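Local coordinates for protein putative methylthioribose-1-phosphate isomerase (Pyrococcus horikoshii OT3, PDB 6A34) that probably catalyses the isomerisation of 5-methylthioribose 1-phosphate to 5-methylthioribulose 1-phosphate in the methionine salvage pathway, at residues Lys20-Asn28 / Phe36-Val44; Leu193-Arg202 / Leu220-Ala230. One frame throughout, in Å; residues are numbered along the deposited sequence.

Interaction 1. Residues Lys20-Asn28 / Phe36-Val44; sequences KNKSVYMIN and FKVEKFSKV
The shortest direct hydrogen bond between the segments runs from N28 N to K37 O, 2.7 Å long and almost in line with the carbonyl (C=O...N 175°). N28 ND2 reaches E39 OE2 at 2.9 Å, nearly within its own amide plane but on the anti side of the carboxylate oxygen, and the two flat groups are turned 74° apart. N28 takes CG anti to its N (chi1 -166°), and E39 folds back at chi2, which brings amide and carboxylate together. A water adds to the grip: it donates to N28 O and accepts from K37 N. N28 OD1 in turn accepts the backbone N-H of R30. Between N28 and S23 the segments form an antiparallel hairpin, V24 and M26 facing F41 and E39 as hydrogen-bonded pairs, with V24 N to F41 O at 2.9 Å. On its far side strand 23-27 also bonds strand 17-20, so it is the middle of a three-stranded sheet. The face carrying V24, M26 and F41 rests on helices 44-52 and 59-76. There M26 SD makes a Met-aromatic contact at the edge of the F41 ring, 5.0 Å from its centroid; the extended methionine crosses the phenylalanine at about a right angle, and its sulfur comes closest to F41 CE2. The other face carries Y25, V38 and K40. V38 CG1 sits at the edge of the Y25 ring, 3.9 Å from Y25 CB, while the aliphatic part of K40 runs alongside Y25 in the same direction. K20 NZ lies over the centre of one Y25 face, 3.9 Å above the plane. Beside the connecting loop, F36 presents CE1 to I27 CG1, near the plane of its ring, and turns to W213 and Y217 of helix 206-217.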
loop_
_atom_site.group_PDB
_atom_site.type_symbol
_atom_site.label_atom_id
_atom_site.label_comp_id
_atom_site.label_asym_id
_atom_site.label_seq_id
_atom_site.Cartn_x
_atom_site.Cartn_y
_atom_site.Cartn_z
ATOM N N LYS A 20 -30.764 21.180 -11.368
ATOM C CA LYS A 20 -31.415 21.449 -12.663
ATOM C C LYS A 20 -32.856 20.942 -12.567
ATOM O O LYS A 20 -33.073 19.879 -12.021
ATOM C CB LYS A 20 -30.602 20.739 -13.759
ATOM C CG LYS A 20 -31.017 20.995 -15.201
ATOM C CD LYS A 20 -30.151 20.266 -16.248
ATOM C CE LYS A 20 -30.256 18.746 -16.261
ATOM N NZ LYS A 20 -29.026 18.070 -15.770
ATOM N N ASN A 21 -33.841 21.692 -13.067
ATOM C CA ASN A 21 -35.244 21.172 -13.126
ATOM C C ASN A 21 -35.730 20.613 -11.772
ATOM O O ASN A 21 -36.289 19.503 -11.719
ATOM C CB ASN A 21 -35.387 20.001 -14.099
ATOM C CG ASN A 21 -34.744 20.265 -15.435
ATOM O OD1 ASN A 21 -33.878 19.495 -15.868
ATOM N ND2 ASN A 21 -35.150 21.355 -16.070
ATOM N N LYS A 22 -35.478 21.340 -10.678
ATOM C CA LYS A 22 -35.952 20.945 -9.342
ATOM C C LYS A 22 -35.425 19.563 -8.950
ATOM O O LYS A 22 -36.055 18.856 -8.179
ATOM C CB LYS A 22 -37.483 20.946 -9.295
ATOM C CG LYS A 22 -38.139 22.233 -9.780
ATOM C CD LYS A 22 -39.613 22.274 -9.445
ATOM C CE LYS A 22 -40.196 23.670 -9.425
ATOM N NZ LYS A 22 -40.642 24.095 -10.770
ATOM N N SER A 23 -34.242 19.200 -9.451
ATOM C CA SER A 23 -33.642 17.926 -9.131
ATOM C C SER A 23 -32.138 18.083 -8.864
ATOM O O SER A 23 -31.413 18.806 -9.597
ATOM C CB SER A 23 -33.927 16.952 -10.236
ATOM O OG SER A 23 -35.302 16.616 -10.244
ATOM N N VAL A 24 -31.670 17.403 -7.812
ATOM C CA VAL A 24 -30.250 17.310 -7.518
ATOM C C VAL A 24 -29.691 16.074 -8.222
ATOM O O VAL A 24 -30.202 14.973 -8.050
ATOM C CB VAL A 24 -29.978 17.269 -6.006
ATOM C CG1 VAL A 24 -28.488 17.180 -5.715
ATOM C CG2 VAL A 24 -30.576 18.468 -5.296
ATOM N N TYR A 25 -28.660 16.271 -9.040
ATOM C CA TYR A 25 -28.017 15.166 -9.779
ATOM C C TYR A 25 -26.606 14.931 -9.231
ATOM O O TYR A 25 -25.862 15.858 -9.152
ATOM C CB TYR A 25 -27.920 15.490 -11.271
ATOM C CG TYR A 25 -29.230 15.655 -12.012
ATOM C CD1 TYR A 25 -29.994 16.809 -11.882
ATOM C CD2 TYR A 25 -29.673 14.696 -12.913
ATOM C CE1 TYR A 25 -31.175 16.987 -12.588
ATOM C CE2 TYR A 25 -30.852 14.859 -13.628
ATOM C CZ TYR A 25 -31.611 16.011 -13.472
ATOM O OH TYR A 25 -32.777 16.187 -14.171
ATOM N N MET A 26 -26.263 13.674 -8.909
ATOM C CA MET A 26 -24.971 13.294 -8.320
ATOM C C MET A 26 -24.384 12.098 -9.075
ATOM O O MET A 26 -25.059 11.063 -9.278
ATOM C CB MET A 26 -25.096 12.874 -6.853
ATOM C CG MET A 26 -25.777 13.876 -5.978
ATOM S SD MET A 26 -25.762 13.294 -4.285
ATOM C CE MET A 26 -26.820 14.483 -3.461
ATOM N N ILE A 27 -23.115 12.222 -9.462
ATOM C CA ILE A 27 -22.375 11.051 -9.845
ATOM C C ILE A 27 -22.455 10.069 -8.673
ATOM O O ILE A 27 -22.347 10.490 -7.534
ATOM C CB ILE A 27 -20.923 11.393 -10.211
ATOM C CG1 ILE A 27 -20.873 12.242 -11.478
ATOM C CG2 ILE A 27 -20.097 10.113 -10.350
ATOM C CD1 ILE A 27 -19.504 12.803 -11.766
ATOM N N ASN A 28 -22.724 8.789 -8.962
ATOM C CA ASN A 28 -22.822 7.781 -7.924
ATOM C C ASN A 28 -21.433 7.194 -7.686
ATOM O O ASN A 28 -21.002 6.263 -8.395
ATOM C CB ASN A 28 -23.802 6.654 -8.247
ATOM C CG ASN A 28 -24.120 5.836 -7.016
ATOM O OD1 ASN A 28 -23.249 5.618 -6.170
ATOM N ND2 ASN A 28 -25.381 5.461 -6.865
ATOM N N PHE A 36 -20.608 3.878 -14.166
ATOM C CA PHE A 36 -20.767 5.328 -14.142
ATOM C C PHE A 36 -22.257 5.689 -14.273
ATOM O O PHE A 36 -22.835 5.516 -15.323
ATOM C CB PHE A 36 -19.952 5.939 -15.287
ATOM C CG PHE A 36 -20.036 7.437 -15.411
ATOM C CD1 PHE A 36 -20.232 8.243 -14.298
ATOM C CD2 PHE A 36 -19.903 8.051 -16.645
ATOM C CE1 PHE A 36 -20.294 9.624 -14.422
ATOM C CE2 PHE A 36 -19.971 9.431 -16.764
ATOM C CZ PHE A 36 -20.148 10.217 -15.648
ATOM N N LYS A 37 -22.839 6.265 -13.216
ATOM C CA LYS A 37 -24.247 6.576 -13.172
ATOM C C LYS A 37 -24.496 7.871 -12.395
ATOM O O LYS A 37 -23.957 8.082 -11.297
ATOM C CB LYS A 37 -25.024 5.454 -12.491
ATOM C CG LYS A 37 -26.532 5.504 -12.689
ATOM C CD LYS A 37 -27.223 4.317 -12.062
ATOM C CE LYS A 37 -28.728 4.441 -12.019
ATOM N NZ LYS A 37 -29.365 3.259 -12.649
ATOM N N VAL A 38 -25.346 8.713 -12.986
ATOM C CA VAL A 38 -25.825 9.945 -12.407
ATOM C C VAL A 38 -27.212 9.699 -11.809
ATOM O O VAL A 38 -28.155 9.466 -12.540
ATOM C CB VAL A 38 -25.863 11.054 -13.469
ATOM C CG1 VAL A 38 -26.208 12.393 -12.838
ATOM C CG2 VAL A 38 -24.549 11.133 -14.232
ATOM N N GLU A 39 -27.295 9.705 -10.478
ATOM C CA GLU A 39 -28.545 9.585 -9.758
ATOM C C GLU A 39 -29.287 10.927 -9.863
ATOM O O GLU A 39 -28.637 11.967 -10.008
ATOM C CB GLU A 39 -28.321 9.233 -8.284
ATOM C CG GLU A 39 -27.673 7.879 -8.028
ATOM C CD GLU A 39 -28.313 6.651 -8.665
ATOM O OE1 GLU A 39 -29.489 6.737 -9.111
ATOM O OE2 GLU A 39 -27.615 5.610 -8.726
ATOM N N LYS A 40 -30.625 10.855 -9.809
ATOM C CA LYS A 40 -31.573 11.979 -9.887
ATOM C C LYS A 40 -32.431 11.962 -8.618
ATOM O O LYS A 40 -33.105 10.975 -8.350
ATOM C CB LYS A 40 -32.457 11.817 -11.123
ATOM C CG LYS A 40 -33.421 12.959 -11.426
ATOM C CD LYS A 40 -33.773 13.022 -12.907
ATOM C CE LYS A 40 -34.668 14.181 -13.296
ATOM N NZ LYS A 40 -36.100 13.844 -13.145
ATOM N N PHE A 41 -32.327 13.020 -7.809
ATOM C CA PHE A 41 -32.967 13.102 -6.521
ATOM C C PHE A 41 -33.904 14.312 -6.497
ATOM O O PHE A 41 -33.468 15.422 -6.778
ATOM C CB PHE A 41 -31.930 13.206 -5.399
ATOM C CG PHE A 41 -30.971 12.043 -5.315
ATOM C CD1 PHE A 41 -31.439 10.744 -5.168
ATOM C CD2 PHE A 41 -29.603 12.241 -5.396
ATOM C CE1 PHE A 41 -30.564 9.669 -5.095
ATOM C CE2 PHE A 41 -28.730 11.168 -5.338
ATOM C CZ PHE A 41 -29.211 9.887 -5.167
ATOM N N SER A 42 -35.157 14.068 -6.082
ATOM C CA SER A 42 -36.275 15.002 -6.214
ATOM C C SER A 42 -36.882 15.390 -4.857
ATOM O O SER A 42 -37.771 16.210 -4.828
ATOM C CB SER A 42 -37.315 14.404 -7.121
ATOM O OG SER A 42 -36.703 13.960 -8.333
ATOM N N LYS A 43 -36.375 14.835 -3.746
ATOM C CA LYS A 43 -36.862 15.165 -2.383
ATOM C C LYS A 43 -35.667 15.389 -1.456
ATOM O O LYS A 43 -34.606 14.797 -1.675
ATOM C CB LYS A 43 -37.713 14.028 -1.809
ATOM C CG LYS A 43 -38.789 13.489 -2.746
ATOM C CD LYS A 43 -39.455 12.210 -2.259
ATOM C CE LYS A 43 -39.922 11.339 -3.411
ATOM N NZ LYS A 43 -41.026 10.433 -3.016
ATOM N N VAL A 44 -35.846 16.194 -0.397
ATOM C CA VAL A 44 -34.678 16.567 0.402
ATOM C C VAL A 44 -34.175 15.322 1.148
ATOM O O VAL A 44 -32.956 15.190 1.332
ATOM C CB VAL A 44 -34.861 17.803 1.315
ATOM C CG1 VAL A 44 -35.984 18.709 0.869
ATOM C CG2 VAL A 44 -34.993 17.461 2.777
HETATM O O HOH W 1 -21.120 6.056 -10.955
#

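Interaction 2. Residues Leu193-Arg202 / Leu220-Ala230; sequences LKLLWLDETR and LNVKLIADNAA
Both carboxylate oxygens of D227 accept backbone N-H groups on their syn lone pairs: OD1 takes T201 N at 3.0 Å and OD2 takes R202 N at 2.9 Å. With an alanine in place of D227, the amides of T201 and R202 would probably lose their shared acceptor, and the turn there would be freer to shift. T201 OG1 donates to D199 O at 2.8 Å and hydrogen-bonds the backbone N of C167, the predicted transition-state stabiliser. A water also joins E200 OE2 to D227 N. Backbone bonds, from L196 N to N221 O through E200 N to I225 O, pair the strands in parallel. At the start N221 ND2 adds a nearly straight 2.7 Å bond to K194 O, in the carbonyl plane. Helix 206-217 connects them, making a beta-alpha-beta unit of the Rossmann-like domain with 222-225 at the sheet edge within the chain. Apolar contacts lie on both faces. Towards that helix L198 CD1 meets V222 CG1 at 3.6 Å, while the L193 and L220 side chains cross at about a right angle, CD2 to CD2, against helix 180-189. On the other face W197 lies alongside K223, its CE3 3.7 Å from I225 CG2, while NE1 bonds F238 O. As for charge, D199 OD2 sits 4.4 Å from D227 OD1 with the carboxylates nearly perpendicular; H166 bonds that D199 oxygen and may ease the repulsion. E200 salt-bridges R202 of the second subunit.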
loop_
_atom_site.group_PDB
_atom_site.type_symbol
_atom_site.label_atom_id
_atom_site.label_comp_id
_atom_site.label_asym_id
_atom_site.label_seq_id
_atom_site.Cartn_x
_atom_site.Cartn_y
_atom_site.Cartn_z
ATOM N N LEU A 193 1.681 17.199 -19.598
ATOM C CA LEU A 193 1.581 16.008 -18.769
ATOM C C LEU A 193 1.813 14.741 -19.587
ATOM O O LEU A 193 0.889 14.248 -20.262
ATOM C CB LEU A 193 0.207 15.960 -18.099
ATOM C CG LEU A 193 -0.019 14.725 -17.232
ATOM C CD1 LEU A 193 0.777 14.843 -15.948
ATOM C CD2 LEU A 193 -1.491 14.552 -16.921
ATOM N N LYS A 194 3.022 14.170 -19.469
ATOM C CA LYS A 194 3.385 13.000 -20.248
ATOM C C LYS A 194 2.872 11.747 -19.554
ATOM O O LYS A 194 2.615 10.745 -20.208
ATOM C CB LYS A 194 4.901 12.869 -20.436
ATOM C CG LYS A 194 5.550 14.066 -21.106
ATOM C CD LYS A 194 4.913 14.470 -22.456
ATOM C CE LYS A 194 5.185 15.913 -22.830
ATOM N NZ LYS A 194 6.567 16.306 -22.453
ATOM N N LEU A 195 2.810 11.798 -18.222
ATOM C CA LEU A 195 2.469 10.621 -17.454
ATOM C C LEU A 195 2.088 11.071 -16.049
ATOM O O LEU A 195 2.788 11.892 -15.466
ATOM C CB LEU A 195 3.656 9.652 -17.426
ATOM C CG LEU A 195 3.483 8.437 -16.509
ATOM C CD1 LEU A 195 2.414 7.497 -17.021
ATOM C CD2 LEU A 195 4.797 7.670 -16.336
ATOM N N LEU A 196 0.970 10.531 -15.555
ATOM C CA LEU A 196 0.527 10.698 -14.208
ATOM C C LEU A 196 0.616 9.354 -13.479
ATOM O O LEU A 196 -0.206 8.498 -13.721
ATOM C CB LEU A 196 -0.915 11.206 -14.198
ATOM C CG LEU A 196 -1.466 11.556 -12.814
ATOM C CD1 LEU A 196 -0.576 12.555 -12.102
ATOM C CD2 LEU A 196 -2.883 12.102 -12.916
ATOM N N TRP A 197 1.568 9.222 -12.546
ATOM C CA TRP A 197 1.560 8.090 -11.611
ATOM C C TRP A 197 0.463 8.302 -10.571
ATOM O O TRP A 197 0.369 9.405 -9.967
ATOM C CB TRP A 197 2.893 7.952 -10.878
ATOM C CG TRP A 197 4.058 7.706 -11.765
ATOM C CD1 TRP A 197 4.934 8.634 -12.220
ATOM C CD2 TRP A 197 4.480 6.445 -12.302
ATOM N NE1 TRP A 197 5.887 8.027 -12.987
ATOM C CE2 TRP A 197 5.640 6.688 -13.048
ATOM C CE3 TRP A 197 4.002 5.132 -12.201
ATOM C CZ2 TRP A 197 6.349 5.672 -13.686
ATOM C CZ3 TRP A 197 4.688 4.124 -12.847
ATOM C CH2 TRP A 197 5.845 4.391 -13.586
ATOM N N LEU A 198 -0.291 7.232 -10.314
ATOM C CA LEU A 198 -1.355 7.195 -9.308
ATOM C C LEU A 198 -1.069 6.104 -8.278
ATOM O O LEU A 198 -1.134 4.913 -8.613
ATOM C CB LEU A 198 -2.691 6.884 -9.986
ATOM C CG LEU A 198 -3.122 7.896 -11.032
ATOM C CD1 LEU A 198 -4.428 7.429 -11.698
ATOM C CD2 LEU A 198 -3.269 9.277 -10.406
ATOM N N ASP A 199 -0.790 6.519 -7.035
ATOM C CA ASP A 199 -0.724 5.610 -5.896
ATOM C C ASP A 199 -2.142 5.087 -5.669
ATOM O O ASP A 199 -3.079 5.886 -5.608
ATOM C CB ASP A 199 -0.241 6.316 -4.629
ATOM C CG ASP A 199 1.205 6.797 -4.632
ATOM O OD1 ASP A 199 1.985 6.363 -5.489
ATOM O OD2 ASP A 199 1.542 7.606 -3.745
ATOM N N GLU A 200 -2.302 3.768 -5.513
ATOM C CA GLU A 200 -3.634 3.192 -5.316
ATOM C C GLU A 200 -4.287 3.756 -4.048
ATOM O O GLU A 200 -5.522 3.909 -4.017
ATOM C CB GLU A 200 -3.582 1.664 -5.340
ATOM C CG GLU A 200 -2.725 0.998 -4.268
ATOM C CD GLU A 200 -2.841 -0.527 -4.314
ATOM O OE1 GLU A 200 -3.561 -1.003 -5.218
ATOM O OE2 GLU A 200 -2.246 -1.247 -3.437
ATOM N N THR A 201 -3.458 3.999 -3.010
ATOM C CA THR A 201 -3.808 4.657 -1.737
ATOM C C THR A 201 -4.680 3.780 -0.825
ATOM O O THR A 201 -5.868 4.069 -0.555
ATOM C CB THR A 201 -4.460 6.023 -1.974
ATOM O OG1 THR A 201 -3.774 6.691 -3.036
ATOM C CG2 THR A 201 -4.392 6.894 -0.737
ATOM N N ARG A 202 -4.059 2.721 -0.309
ATOM C CA ARG A 202 -4.615 1.902 0.740
ATOM C C ARG A 202 -4.722 2.752 2.004
ATOM O O ARG A 202 -3.964 3.704 2.160
ATOM C CB ARG A 202 -3.730 0.674 1.012
ATOM C CG ARG A 202 -3.977 -0.510 0.084
ATOM C CD ARG A 202 -5.289 -1.234 0.348
ATOM N NE ARG A 202 -5.272 -1.991 1.584
ATOM C CZ ARG A 202 -6.340 -2.538 2.143
ATOM N NH1 ARG A 202 -7.550 -2.259 1.673
ATOM N NH2 ARG A 202 -6.172 -3.350 3.173
ATOM N N LEU A 220 -6.247 11.233 -19.837
ATOM C CA LEU A 220 -4.875 11.509 -19.342
ATOM C C LEU A 220 -4.046 10.218 -19.445
ATOM O O LEU A 220 -4.573 9.135 -19.261
ATOM C CB LEU A 220 -4.937 11.993 -17.889
ATOM C CG LEU A 220 -5.136 13.489 -17.692
ATOM C CD1 LEU A 220 -6.465 13.975 -18.285
ATOM C CD2 LEU A 220 -5.053 13.827 -16.208
ATOM N N ASN A 221 -2.735 10.323 -19.707
ATOM C CA ASN A 221 -1.888 9.131 -19.645
ATOM C C ASN A 221 -1.532 8.804 -18.168
ATOM O O ASN A 221 -0.840 9.518 -17.508
ATOM C CB ASN A 221 -0.681 9.300 -20.557
ATOM C CG ASN A 221 0.236 8.104 -20.500
ATOM O OD1 ASN A 221 -0.262 6.985 -20.479
ATOM N ND2 ASN A 221 1.550 8.329 -20.440
ATOM N N VAL A 222 -1.906 7.618 -17.696
ATOM C CA VAL A 222 -1.957 7.307 -16.287
ATOM C C VAL A 222 -1.337 5.920 -16.078
ATOM O O VAL A 222 -1.410 5.056 -16.978
ATOM C CB VAL A 222 -3.436 7.393 -15.887
ATOM C CG1 VAL A 222 -3.927 6.246 -15.048
ATOM C CG2 VAL A 222 -3.801 8.745 -15.319
ATOM N N LYS A 223 -0.698 5.721 -14.919
ATOM C CA LYS A 223 -0.173 4.433 -14.524
ATOM C C LYS A 223 -0.459 4.204 -13.039
ATOM O O LYS A 223 -0.044 5.023 -12.191
ATOM C CB LYS A 223 1.326 4.340 -14.798
ATOM C CG LYS A 223 1.685 3.805 -16.171
ATOM C CD LYS A 223 3.077 3.231 -16.273
ATOM C CE LYS A 223 3.696 3.471 -17.635
ATOM N NZ LYS A 223 2.753 3.189 -18.738
ATOM N N LEU A 224 -1.147 3.095 -12.733
ATOM C CA LEU A 224 -1.601 2.818 -11.360
ATOM C C LEU A 224 -0.554 1.927 -10.690
ATOM O O LEU A 224 -0.092 1.004 -11.326
ATOM C CB LEU A 224 -2.963 2.129 -11.434
ATOM C CG LEU A 224 -3.545 1.665 -10.110
ATOM C CD1 LEU A 224 -3.850 2.856 -9.210
ATOM C CD2 LEU A 224 -4.817 0.860 -10.362
ATOM N N ILE A 225 -0.092 2.299 -9.486
ATOM C CA ILE A 225 0.935 1.524 -8.755
ATOM C C ILE A 225 0.512 1.280 -7.303
ATOM O O ILE A 225 -0.262 2.058 -6.694
ATOM C CB ILE A 225 2.294 2.242 -8.746
ATOM C CG1 ILE A 225 2.179 3.640 -8.139
ATOM C CG2 ILE A 225 2.968 2.261 -10.123
ATOM C CD1 ILE A 225 3.520 4.252 -7.923
ATOM N N ALA A 226 1.109 0.236 -6.716
ATOM C CA ALA A 226 1.003 -0.007 -5.281
ATOM C C ALA A 226 1.785 1.104 -4.575
ATOM O O ALA A 226 2.781 1.585 -5.082
ATOM C CB ALA A 226 1.526 -1.383 -4.910
ATOM N N ASP A 227 1.312 1.494 -3.396
ATOM C CA ASP A 227 1.924 2.574 -2.585
ATOM C C ASP A 227 3.409 2.305 -2.347
ATOM O O ASP A 227 4.222 3.212 -2.361
ATOM C CB ASP A 227 1.146 2.693 -1.285
ATOM C CG ASP A 227 -0.307 3.059 -1.530
ATOM O OD1 ASP A 227 -0.533 3.969 -2.374
ATOM O OD2 ASP A 227 -1.206 2.434 -0.877
ATOM N N ASN A 228 3.717 1.035 -2.080
ATOM C CA ASN A 228 5.050 0.512 -1.923
ATOM C C ASN A 228 5.951 0.933 -3.079
ATOM O O ASN A 228 7.153 1.010 -2.923
ATOM C CB ASN A 228 5.057 -1.030 -1.856
ATOM C CG ASN A 228 4.813 -1.553 -0.459
ATOM O OD1 ASN A 228 5.157 -0.884 0.530
ATOM N ND2 ASN A 228 4.244 -2.739 -0.369
ATOM N N ALA A 229 5.398 1.122 -4.268
ATOM C CA ALA A 229 6.279 1.328 -5.404
ATOM C C ALA A 229 6.600 2.808 -5.616
ATOM O O ALA A 229 7.335 3.153 -6.558
ATOM C CB ALA A 229 5.623 0.751 -6.653
ATOM N N ALA A 230 6.010 3.723 -4.844
ATOM C CA ALA A 230 6.242 5.158 -5.208
ATOM C C ALA A 230 7.729 5.494 -5.043
ATOM O O ALA A 230 8.298 6.249 -5.811
ATOM C CB ALA A 230 5.353 6.069 -4.403
HETATM O O HOH W 2 -1.531 12.912 -20.096
HETATM O O HOH W 3 -0.610 0.078 -1.921
#

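In the fold
Both contacts pair neighbouring strands, but in different sheets; the centres of the two contacts are about 31 Å apart and their nearest atoms about 14 Å. Interaction 1 is partly exposed, an antiparallel hairpin in a small N-terminal sheet backed by helices on one face. Interaction 2 is mostly buried, a parallel pair whose crossover runs through a helix, and its loop end lies at the subunit interface. Helix 206-217 meets both, taking F36 from the first and L196, L198, L220 and V222 from the second. Polar side chains close the hairpin at one end in interaction 1; in interaction 2 most of them gather after the strands, close to predicted active-site residues C167 and K258.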